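PDB 2ZC0: alanine glyoxylate transaminase from Thermococcus litoralis, which probably catalyses pyridoxal-phosphate-dependent transfer of an amino group from alanine to glyoxylate. Local coordinates for residues A[184-189]-A[215-220]; A[180-185]-A[228-233]; A[52-57]-A[288-293]. All coordinates share one frame; numbering follows the deposited sequence.

Contact 1: A[184-189]-A[215-220]. With PMP (4'-deoxy-4'-aminopyridoxal-5'-phosphate), chain F.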
loop_
_atom_site.group_PDB
_atom_site.type_symbol
_atom_site.label_atom_id
_atom_site.label_comp_id
_atom_site.label_asym_id
_atom_site.label_seq_id
_atom_site.Cartn_x
_atom_site.Cartn_y
_atom_site.Cartn_z
ATOM N N GLY A 184 -29.737 8.031 -16.075
ATOM C CA GLY A 184 -29.673 9.424 -15.661
ATOM C C GLY A 184 -28.345 9.761 -15.004
ATOM O O GLY A 184 -28.302 10.245 -13.869
ATOM N N GLN A 185 -27.259 9.528 -15.730
ATOM C CA GLN A 185 -25.915 9.761 -15.217
ATOM C C GLN A 185 -25.632 11.167 -14.713
ATOM O O GLN A 185 -26.189 12.155 -15.192
ATOM C CB GLN A 185 -24.855 9.429 -16.289
ATOM C CG GLN A 185 -23.448 9.212 -15.715
ATOM C CD GLN A 185 -22.336 9.886 -16.510
ATOM O OE1 GLN A 185 -22.332 11.102 -16.682
ATOM N NE2 GLN A 185 -21.379 9.097 -16.982
ATOM N N ASN A 186 -24.764 11.230 -13.712
ATOM C CA ASN A 186 -24.285 12.486 -13.149
ATOM C C ASN A 186 -22.884 12.421 -13.758
ATOM O O ASN A 186 -22.178 11.427 -13.570
ATOM C CB ASN A 186 -24.210 12.391 -11.622
ATOM C CG ASN A 186 -23.677 13.665 -10.968
ATOM O OD1 ASN A 186 -23.022 14.480 -11.606
ATOM N ND2 ASN A 186 -23.943 13.821 -9.674
ATOM N N PRO A 187 -22.450 13.463 -14.487
ATOM C CA PRO A 187 -23.096 14.733 -14.826
ATOM C C PRO A 187 -23.808 14.808 -16.181
ATOM O O PRO A 187 -24.615 15.709 -16.400
ATOM C CB PRO A 187 -21.929 15.700 -14.779
ATOM C CG PRO A 187 -20.860 14.893 -15.469
ATOM C CD PRO A 187 -21.034 13.482 -14.912
ATOM N N MET A 188 -23.509 13.882 -17.088
ATOM C CA MET A 188 -24.106 13.912 -18.417
ATOM C C MET A 188 -25.621 13.807 -18.500
ATOM O O MET A 188 -26.233 14.351 -19.423
ATOM C CB MET A 188 -23.465 12.845 -19.303
ATOM C CG MET A 188 -22.042 13.187 -19.731
ATOM S SD MET A 188 -21.906 14.668 -20.799
ATOM C CE MET A 188 -21.503 13.908 -22.342
ATOM N N GLY A 189 -26.230 13.110 -17.549
ATOM C CA GLY A 189 -27.680 12.974 -17.543
ATOM C C GLY A 189 -28.229 12.048 -18.609
ATOM O O GLY A 189 -29.437 12.003 -18.833
ATOM N N THR A 215 -27.102 3.008 -9.195
ATOM C CA THR A 215 -28.540 3.160 -9.420
ATOM C C THR A 215 -29.140 4.385 -8.719
ATOM O O THR A 215 -30.324 4.394 -8.362
ATOM C CB THR A 215 -29.292 1.910 -8.906
ATOM O OG1 THR A 215 -29.076 1.778 -7.489
ATOM C CG2 THR A 215 -28.797 0.663 -9.604
ATOM N N ALA A 216 -28.323 5.412 -8.521
ATOM C CA ALA A 216 -28.772 6.629 -7.853
ATOM C C ALA A 216 -30.011 7.285 -8.473
ATOM O O ALA A 216 -30.848 7.831 -7.755
ATOM C CB ALA A 216 -27.628 7.642 -7.794
ATOM N N TYR A 217 -30.153 7.224 -9.792
ATOM C CA TYR A 217 -31.297 7.860 -10.440
ATOM C C TYR A 217 -32.298 6.921 -11.098
ATOM O O TYR A 217 -33.095 7.351 -11.936
ATOM C CB TYR A 217 -30.785 8.886 -11.464
ATOM C CG TYR A 217 -29.836 9.886 -10.841
ATOM C CD1 TYR A 217 -28.449 9.723 -10.940
ATOM C CD2 TYR A 217 -30.322 10.925 -10.041
ATOM C CE1 TYR A 217 -27.569 10.561 -10.247
ATOM C CE2 TYR A 217 -29.458 11.766 -9.345
ATOM C CZ TYR A 217 -28.082 11.576 -9.449
ATOM O OH TYR A 217 -27.242 12.385 -8.719
ATOM N N ASN A 218 -32.282 5.651 -10.711
ATOM C CA ASN A 218 -33.189 4.668 -11.297
ATOM C C ASN A 218 -34.639 4.971 -11.025
ATOM O O ASN A 218 -35.522 4.479 -11.725
ATOM C CB ASN A 218 -32.856 3.268 -10.775
ATOM C CG ASN A 218 -31.613 2.721 -11.404
ATOM O OD1 ASN A 218 -30.733 3.489 -11.797
ATOM N ND2 ASN A 218 -31.519 1.405 -11.510
ATOM N N PHE A 219 -34.882 5.783 -10.007
ATOM C CA PHE A 219 -36.239 6.135 -9.647
ATOM C C PHE A 219 -36.615 7.553 -10.052
ATOM O O PHE A 219 -37.649 8.065 -9.640
ATOM C CB PHE A 219 -36.442 5.899 -8.150
ATOM C CG PHE A 219 -36.119 4.493 -7.728
ATOM C CD1 PHE A 219 -34.940 4.211 -7.041
ATOM C CD2 PHE A 219 -36.957 3.441 -8.077
ATOM C CE1 PHE A 219 -34.601 2.899 -6.714
ATOM C CE2 PHE A 219 -36.627 2.124 -7.756
ATOM C CZ PHE A 219 -35.444 1.854 -7.073
ATOM N N MET A 220 -35.770 8.192 -10.855
ATOM C CA MET A 220 -36.077 9.531 -11.349
ATOM C C MET A 220 -36.099 9.476 -12.868
ATOM O O MET A 220 -35.576 10.371 -13.526
ATOM C CB MET A 220 -35.035 10.564 -10.919
ATOM C CG MET A 220 -34.894 10.746 -9.425
ATOM S SD MET A 220 -34.536 12.462 -9.029
ATOM C CE MET A 220 -33.145 12.743 -10.034
HETATM N N1 PMP F . -23.976 8.185 -7.164
HETATM C C2 PMP F . -24.205 9.228 -7.994
HETATM C C2A PMP F . -24.015 8.975 -9.491
HETATM C C3 PMP F . -24.609 10.495 -7.494
HETATM O O3 PMP F . -24.832 11.544 -8.376
HETATM C C4 PMP F . -24.768 10.663 -6.067
HETATM C C4A PMP F . -25.209 12.039 -5.533
HETATM N N4A PMP F . -24.221 12.665 -4.654
HETATM C C5 PMP F . -24.491 9.440 -5.169
HETATM C C6 PMP F . -24.094 8.225 -5.780
HETATM C C5A PMP F . -24.626 9.482 -3.636
HETATM O O4P PMP F . -25.690 9.653 -3.380
HETATM P P PMP F . -25.920 9.635 -1.725
HETATM O O1P PMP F . -26.929 8.213 -0.979
HETATM O O2P PMP F . -26.895 11.236 -1.353
HETATM O O3P PMP F . -24.368 9.693 -0.786
#
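Asn186 and Tyr217 meet at the phenolic oxygen O3 of the PMP cofactor, which both grip. Asn186 ND2 donates a hydrogen bond to PMP O3 at 2.8 Å, with an N-H...O angle of 157°. A second hydrogen bond joins Tyr217 OH to PMP O3 at 2.6 Å, near the plane of the tyrosine ring. The amide and the tyrosine ring are turned 62° against each other, and Asn186 reaches the oxygen with its CG anti to the backbone N (chi1 178°). Tyr217 OH has a second partner in Lys247 NZ, and Asn186 OD1 is held by Arg379, which fixes which end of the amide faces the cofactor. Ala216 adds a methyl over the pyridine, with CB 3.7 Å from PMP N1. Further back, Gly184 O comes obliquely to the tyrosine ring, 3.0 Å from Tyr217 CD1, a tight approach. Gly184 has a positive phi, and a beta carbon on it would lie about 3.3 Å from Tyr217 CB. A phenylalanine in place of Tyr217 would probably leave O3 with one mate fewer and Lys247 NZ without its hydroxyl partner. The Asn186-Pro187 peptide is cis, as in aspartate aminotransferase and its relatives, where this asparagine likewise contacts the cofactor's phenolic oxygen. The two loops follow the neighbouring parallel strands 175-180 and 210-214 of the large sheet, and strand 336-340 lies against them, with Phe336 touching both Asn186 and Tyr217.

Contact 2: A[180-185]-A[228-233]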
loop_
_atom_site.group_PDB
_atom_site.type_symbol
_atom_site.label_atom_id
_atom_site.label_comp_id
_atom_site.label_asym_id
_atom_site.label_seq_id
_atom_site.Cartn_x
_atom_site.Cartn_y
_atom_site.Cartn_z
ATOM N N THR A 180 -20.128 2.124 -13.523
ATOM C CA THR A 180 -21.037 2.740 -14.475
ATOM C C THR A 180 -22.329 3.241 -13.828
ATOM O O THR A 180 -22.803 2.680 -12.840
ATOM C CB THR A 180 -21.396 1.737 -15.612
ATOM O OG1 THR A 180 -22.429 2.287 -16.442
ATOM C CG2 THR A 180 -21.882 0.422 -15.023
ATOM N N ILE A 181 -22.875 4.312 -14.397
ATOM C CA ILE A 181 -24.123 4.929 -13.947
ATOM C C ILE A 181 -25.027 4.871 -15.192
ATOM O O ILE A 181 -25.193 5.864 -15.904
ATOM C CB ILE A 181 -23.898 6.413 -13.567
ATOM C CG1 ILE A 181 -22.651 6.536 -12.673
ATOM C CG2 ILE A 181 -25.145 6.970 -12.878
ATOM C CD1 ILE A 181 -22.194 7.965 -12.397
ATOM N N PRO A 182 -25.614 3.694 -15.473
ATOM C CA PRO A 182 -26.491 3.489 -16.636
ATOM C C PRO A 182 -27.663 4.458 -16.819
ATOM O O PRO A 182 -27.882 4.950 -17.923
ATOM C CB PRO A 182 -26.956 2.037 -16.463
ATOM C CG PRO A 182 -25.810 1.400 -15.697
ATOM C CD PRO A 182 -25.513 2.459 -14.672
ATOM N N THR A 183 -28.404 4.741 -15.754
ATOM C CA THR A 183 -29.561 5.625 -15.869
ATOM C C THR A 183 -29.433 7.022 -15.249
ATOM O O THR A 183 -29.088 7.168 -14.058
ATOM C CB THR A 183 -30.813 4.950 -15.283
ATOM O OG1 THR A 183 -31.027 3.694 -15.936
ATOM C CG2 THR A 183 -32.036 5.825 -15.485
ATOM N N GLY A 184 -29.737 8.031 -16.075
ATOM C CA GLY A 184 -29.673 9.424 -15.661
ATOM C C GLY A 184 -28.345 9.761 -15.004
ATOM O O GLY A 184 -28.302 10.245 -13.869
ATOM N N GLN A 185 -27.259 9.528 -15.730
ATOM C CA GLN A 185 -25.915 9.761 -15.217
ATOM C C GLN A 185 -25.632 11.167 -14.713
ATOM O O GLN A 185 -26.189 12.155 -15.192
ATOM C CB GLN A 185 -24.855 9.429 -16.289
ATOM C CG GLN A 185 -23.448 9.212 -15.715
ATOM C CD GLN A 185 -22.336 9.886 -16.510
ATOM O OE1 GLN A 185 -22.332 11.102 -16.682
ATOM N NE2 GLN A 185 -21.379 9.097 -16.982
ATOM N N VAL A 228 -34.210 -1.944 -17.629
ATOM C CA VAL A 228 -33.913 -2.638 -16.397
ATOM C C VAL A 228 -32.430 -2.535 -16.068
ATOM O O VAL A 228 -31.582 -2.394 -16.961
ATOM C CB VAL A 228 -34.330 -4.131 -16.476
ATOM C CG1 VAL A 228 -35.779 -4.236 -16.931
ATOM C CG2 VAL A 228 -33.420 -4.886 -17.421
ATOM N N PRO A 229 -32.103 -2.570 -14.768
ATOM C CA PRO A 229 -30.723 -2.489 -14.286
ATOM C C PRO A 229 -29.915 -3.646 -14.842
ATOM O O PRO A 229 -30.471 -4.692 -15.184
ATOM C CB PRO A 229 -30.886 -2.599 -12.779
ATOM C CG PRO A 229 -32.210 -1.946 -12.534
ATOM C CD PRO A 229 -33.060 -2.494 -13.647
ATOM N N LEU A 230 -28.604 -3.457 -14.944
ATOM C CA LEU A 230 -27.731 -4.523 -15.422
ATOM C C LEU A 230 -27.845 -5.687 -14.440
ATOM O O LEU A 230 -27.760 -6.848 -14.826
ATOM C CB LEU A 230 -26.286 -4.046 -15.476
ATOM C CG LEU A 230 -25.940 -2.809 -16.309
ATOM C CD1 LEU A 230 -24.574 -2.278 -15.893
ATOM C CD2 LEU A 230 -25.948 -3.168 -17.802
ATOM N N LYS A 231 -28.054 -5.377 -13.167
ATOM C CA LYS A 231 -28.153 -6.429 -12.172
ATOM C C LYS A 231 -29.307 -7.395 -12.435
ATOM O O LYS A 231 -29.224 -8.575 -12.082
ATOM C CB LYS A 231 -28.287 -5.836 -10.768
ATOM C CG LYS A 231 -28.166 -6.881 -9.667
ATOM C CD LYS A 231 -26.861 -7.635 -9.806
ATOM C CE LYS A 231 -26.647 -8.643 -8.686
ATOM N NZ LYS A 231 -25.438 -9.478 -8.987
ATOM N N ALA A 232 -30.378 -6.904 -13.058
ATOM C CA ALA A 232 -31.539 -7.745 -13.358
ATOM C C ALA A 232 -31.213 -8.685 -14.514
ATOM O O ALA A 232 -31.934 -9.648 -14.779
ATOM C CB ALA A 232 -32.742 -6.875 -13.704
ATOM N N LEU A 233 -30.109 -8.396 -15.194
ATOM C CA LEU A 233 -29.639 -9.199 -16.321
ATOM C C LEU A 233 -28.353 -9.935 -15.933
ATOM O O LEU A 233 -27.723 -10.589 -16.770
ATOM C CB LEU A 233 -29.347 -8.285 -17.517
ATOM C CG LEU A 233 -30.445 -7.821 -18.487
ATOM C CD1 LEU A 233 -31.833 -7.893 -17.854
ATOM C CD2 LEU A 233 -30.109 -6.408 -18.941
#
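Leu230 projects from the 228-233 turn toward Thr180 and Pro182, and one of its methyls, CD1, makes both of the close approaches. Leu230 CD1 is 3.9 Å from Thr180 CG2, the two side chains meeting tip to tip, and Pro182 CG lies equally near, 3.9 Å from Leu230 CD1, but with its ring crossing the leucine at a slant. Since Thr180 CG2 and Pro182 CG are themselves 4.1 Å apart, the methyl is seated almost evenly against both. The hydroxyl of Thr180 is turned aside, OG1 anti to the backbone N (chi1 172°) and hydrogen-bonded to Glu128, while CG2 faces the leucine. The threonine is thus split into a polar branch and an apolar one. Leu230 holds its CG anti to the carbonyl carbon (chi1 -57°), which carries CD1 into the angle between Thr180 and Pro182. Its backbone is secured by Glu213 of strand 210-214, whose two carboxylate oxygens accept from the N-H groups of Leu230 and Lys231 just as the short 3-10 turn begins. Pro182 also packs on the side chain of Glu213, while Leu230 packs on Arg197 of helix 194-207. All three touching residues are buried, and the join between the segments is purely apolar. Thr180 ends strand 175-180, which is joined through helix 194-207 to the adjacent parallel strand 210-214 in a beta-alpha-beta crossover. As in other fold type I pyridoxal-phosphate enzymes, loops at the carboxyl ends of the parallel strands of the large domain bind the cofactor, and here Ile181 touches PMP.

Contact 3: A[52-57]-A[288-293]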
loop_
_atom_site.group_PDB
_atom_site.type_symbol
_atom_site.label_atom_id
_atom_site.label_comp_id
_atom_site.label_asym_id
_atom_site.label_seq_id
_atom_site.Cartn_x
_atom_site.Cartn_y
_atom_site.Cartn_z
ATOM N N ALA A 52 -43.524 17.323 5.834
ATOM C CA ALA A 52 -44.578 17.257 6.836
ATOM C C ALA A 52 -44.875 15.805 7.185
ATOM O O ALA A 52 -44.939 15.443 8.357
ATOM C CB ALA A 52 -45.828 17.941 6.312
ATOM N N VAL A 53 -45.045 14.976 6.161
ATOM C CA VAL A 53 -45.324 13.556 6.354
ATOM C C VAL A 53 -44.172 12.854 7.059
ATOM O O VAL A 53 -44.387 12.150 8.035
ATOM C CB VAL A 53 -45.564 12.839 5.004
ATOM C CG1 VAL A 53 -45.745 11.347 5.236
ATOM C CG2 VAL A 53 -46.790 13.414 4.313
ATOM N N LEU A 54 -42.955 13.044 6.548
ATOM C CA LEU A 54 -41.760 12.426 7.134
ATOM C C LEU A 54 -41.599 12.873 8.579
ATOM O O LEU A 54 -41.103 12.125 9.418
ATOM C CB LEU A 54 -40.511 12.815 6.350
ATOM C CG LEU A 54 -40.399 12.342 4.904
ATOM C CD1 LEU A 54 -39.075 12.815 4.334
ATOM C CD2 LEU A 54 -40.514 10.814 4.839
ATOM N N GLY A 55 -42.017 14.105 8.845
ATOM C CA GLY A 55 -41.935 14.640 10.183
ATOM C C GLY A 55 -42.752 13.822 11.167
ATOM O O GLY A 55 -42.213 13.379 12.177
ATOM N N GLU A 56 -44.039 13.603 10.893
ATOM C CA GLU A 56 -44.860 12.828 11.822
ATOM C C GLU A 56 -44.398 11.376 11.929
ATOM O O GLU A 56 -44.487 10.789 13.006
ATOM C CB GLU A 56 -46.372 12.886 11.453
ATOM C CG GLU A 56 -47.231 13.807 12.384
ATOM C CD GLU A 56 -47.999 13.057 13.499
ATOM O OE1 GLU A 56 -48.390 13.710 14.514
ATOM O OE2 GLU A 56 -48.224 11.826 13.355
ATOM N N ILE A 57 -43.905 10.788 10.838
ATOM C CA ILE A 57 -43.438 9.405 10.936
ATOM C C ILE A 57 -42.171 9.373 11.806
ATOM O O ILE A 57 -41.967 8.441 12.589
ATOM C CB ILE A 57 -43.169 8.772 9.537
ATOM C CG1 ILE A 57 -41.688 8.486 9.340
ATOM C CG2 ILE A 57 -43.673 9.671 8.455
ATOM C CD1 ILE A 57 -41.287 7.108 9.776
ATOM N N LEU A 288 -38.257 2.833 6.519
ATOM C CA LEU A 288 -39.016 1.602 6.673
ATOM C C LEU A 288 -40.517 1.877 6.617
ATOM O O LEU A 288 -41.258 1.165 5.939
ATOM C CB LEU A 288 -38.668 0.921 7.997
ATOM C CG LEU A 288 -39.465 -0.347 8.313
ATOM C CD1 LEU A 288 -39.282 -1.375 7.205
ATOM C CD2 LEU A 288 -39.012 -0.901 9.645
ATOM N N GLU A 289 -40.958 2.903 7.343
ATOM C CA GLU A 289 -42.368 3.278 7.362
ATOM C C GLU A 289 -42.773 3.863 6.019
ATOM O O GLU A 289 -43.838 3.556 5.493
ATOM C CB GLU A 289 -42.645 4.307 8.460
ATOM C CG GLU A 289 -42.783 3.705 9.843
ATOM C CD GLU A 289 -43.816 2.591 9.881
ATOM O OE1 GLU A 289 -44.970 2.829 9.469
ATOM O OE2 GLU A 289 -43.464 1.475 10.321
ATOM N N TYR A 290 -41.913 4.715 5.474
ATOM C CA TYR A 290 -42.164 5.340 4.187
ATOM C C TYR A 290 -42.526 4.255 3.177
ATOM O O TYR A 290 -43.518 4.362 2.456
ATOM C CB TYR A 290 -40.912 6.076 3.727
ATOM C CG TYR A 290 -41.027 6.735 2.374
ATOM C CD1 TYR A 290 -41.444 8.062 2.253
ATOM C CD2 TYR A 290 -40.707 6.037 1.212
ATOM C CE1 TYR A 290 -41.536 8.673 1.005
ATOM C CE2 TYR A 290 -40.799 6.640 -0.040
ATOM C CZ TYR A 290 -41.214 7.955 -0.136
ATOM O OH TYR A 290 -41.316 8.546 -1.371
ATOM N N LEU A 291 -41.724 3.198 3.139
ATOM C CA LEU A 291 -41.969 2.114 2.201
ATOM C C LEU A 291 -43.206 1.288 2.540
ATOM O O LEU A 291 -44.053 1.058 1.679
ATOM C CB LEU A 291 -40.747 1.196 2.118
ATOM C CG LEU A 291 -39.493 1.788 1.471
ATOM C CD1 LEU A 291 -38.412 0.717 1.435
ATOM C CD2 LEU A 291 -39.802 2.286 0.056
ATOM N N LYS A 292 -43.307 0.851 3.792
ATOM C CA LYS A 292 -44.437 0.044 4.238
ATOM C C LYS A 292 -45.803 0.705 4.059
ATOM O O LYS A 292 -46.792 0.020 3.811
ATOM C CB LYS A 292 -44.263 -0.356 5.711
ATOM C CG LYS A 292 -43.385 -1.589 5.936
ATOM C CD LYS A 292 -43.320 -1.972 7.416
ATOM C CE LYS A 292 -42.467 -3.231 7.623
ATOM N NZ LYS A 292 -42.247 -3.570 9.064
ATOM N N ARG A 293 -45.851 2.031 4.179
ATOM C CA ARG A 293 -47.105 2.766 4.051
ATOM C C ARG A 293 -47.442 3.176 2.616
ATOM O O ARG A 293 -48.436 3.858 2.373
ATOM C CB ARG A 293 -47.079 3.990 4.969
ATOM C CG ARG A 293 -46.758 3.618 6.406
ATOM C CD ARG A 293 -47.615 4.358 7.409
ATOM N NE ARG A 293 -46.964 5.535 7.967
ATOM C CZ ARG A 293 -47.520 6.319 8.888
ATOM N NH1 ARG A 293 -48.734 6.040 9.344
ATOM N NH2 ARG A 293 -46.867 7.375 9.359
#
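Helices 51-64 and 281-292 approach each other with CA atoms 7.2 Å apart between Ile57 and Glu289 and 7.7 Å apart between Leu54 and Tyr290, close enough for side chains to fill the space between them. Ile57 buries the most surface here. Its CD1 is laid across the aliphatic root of Glu289, 3.4 Å from Glu289 CB. The exact placing of this isoleucine is doubtful, however, because its CG2 runs too near a carbonyl of its own helix in the model. The glutamate meets it only with its methylene groups: the chain bends at chi2 (-53°) and leads the carboxylate away from the 52-57 segment. That carboxylate has a long salt bridge, with Glu289 OE1 3.7 Å from Arg293 NE, and the oxygen sits off the guanidinium plane, so the attraction is electrostatic and not a directed hydrogen bond. Arg293, just past the helix, slides along Ile57 in the opposite direction, and the edge of its guanidinium brings NH2 to 4.0 Å from Ile57 CB. The same nitrogen forms a salt bridge with Glu60, one turn further along helix 51-64, and so joins the end of helix 281-292 to helix 51-64. On the buried side, Leu54 CD2 comes obliquely to the tyrosine ring, 3.9 Å from Tyr290 CD1. Tyr290 also packs on Tyr295 and His300 of helix 295-322 and on the loop residues Val248 and Leu249, while Leu54 rests on Ile286 and on Leu62 of the second subunit. The contact therefore lies beside the subunit interface, with helix 51-64 against helix 281-292, helix 295-322 next to it, and Leu54 also reaching the second subunit.

In the fold
From the N terminus, the first of the segments is 52-57, and its partner 288-293 follows after 230 intervening residues, so contact 3 closes the widest loop of the three. Within it the chain lays down all of the large sheet, and both other contacts are nested there. Contact 2 closes the span from 180-185 to 228-233, and contact 1, starting from the same loop, lies inside that span, closing at 215-220. Contacts 1 and 2 share Gly184 and Gln185 and touch, Thr183 O packing on Tyr217 CB; together they join the loops beyond adjacent strands 175-180 and 210-214 beside the cofactor. Contact 3 is about 24 Å from contact 1, centre to centre, by the subunit interface.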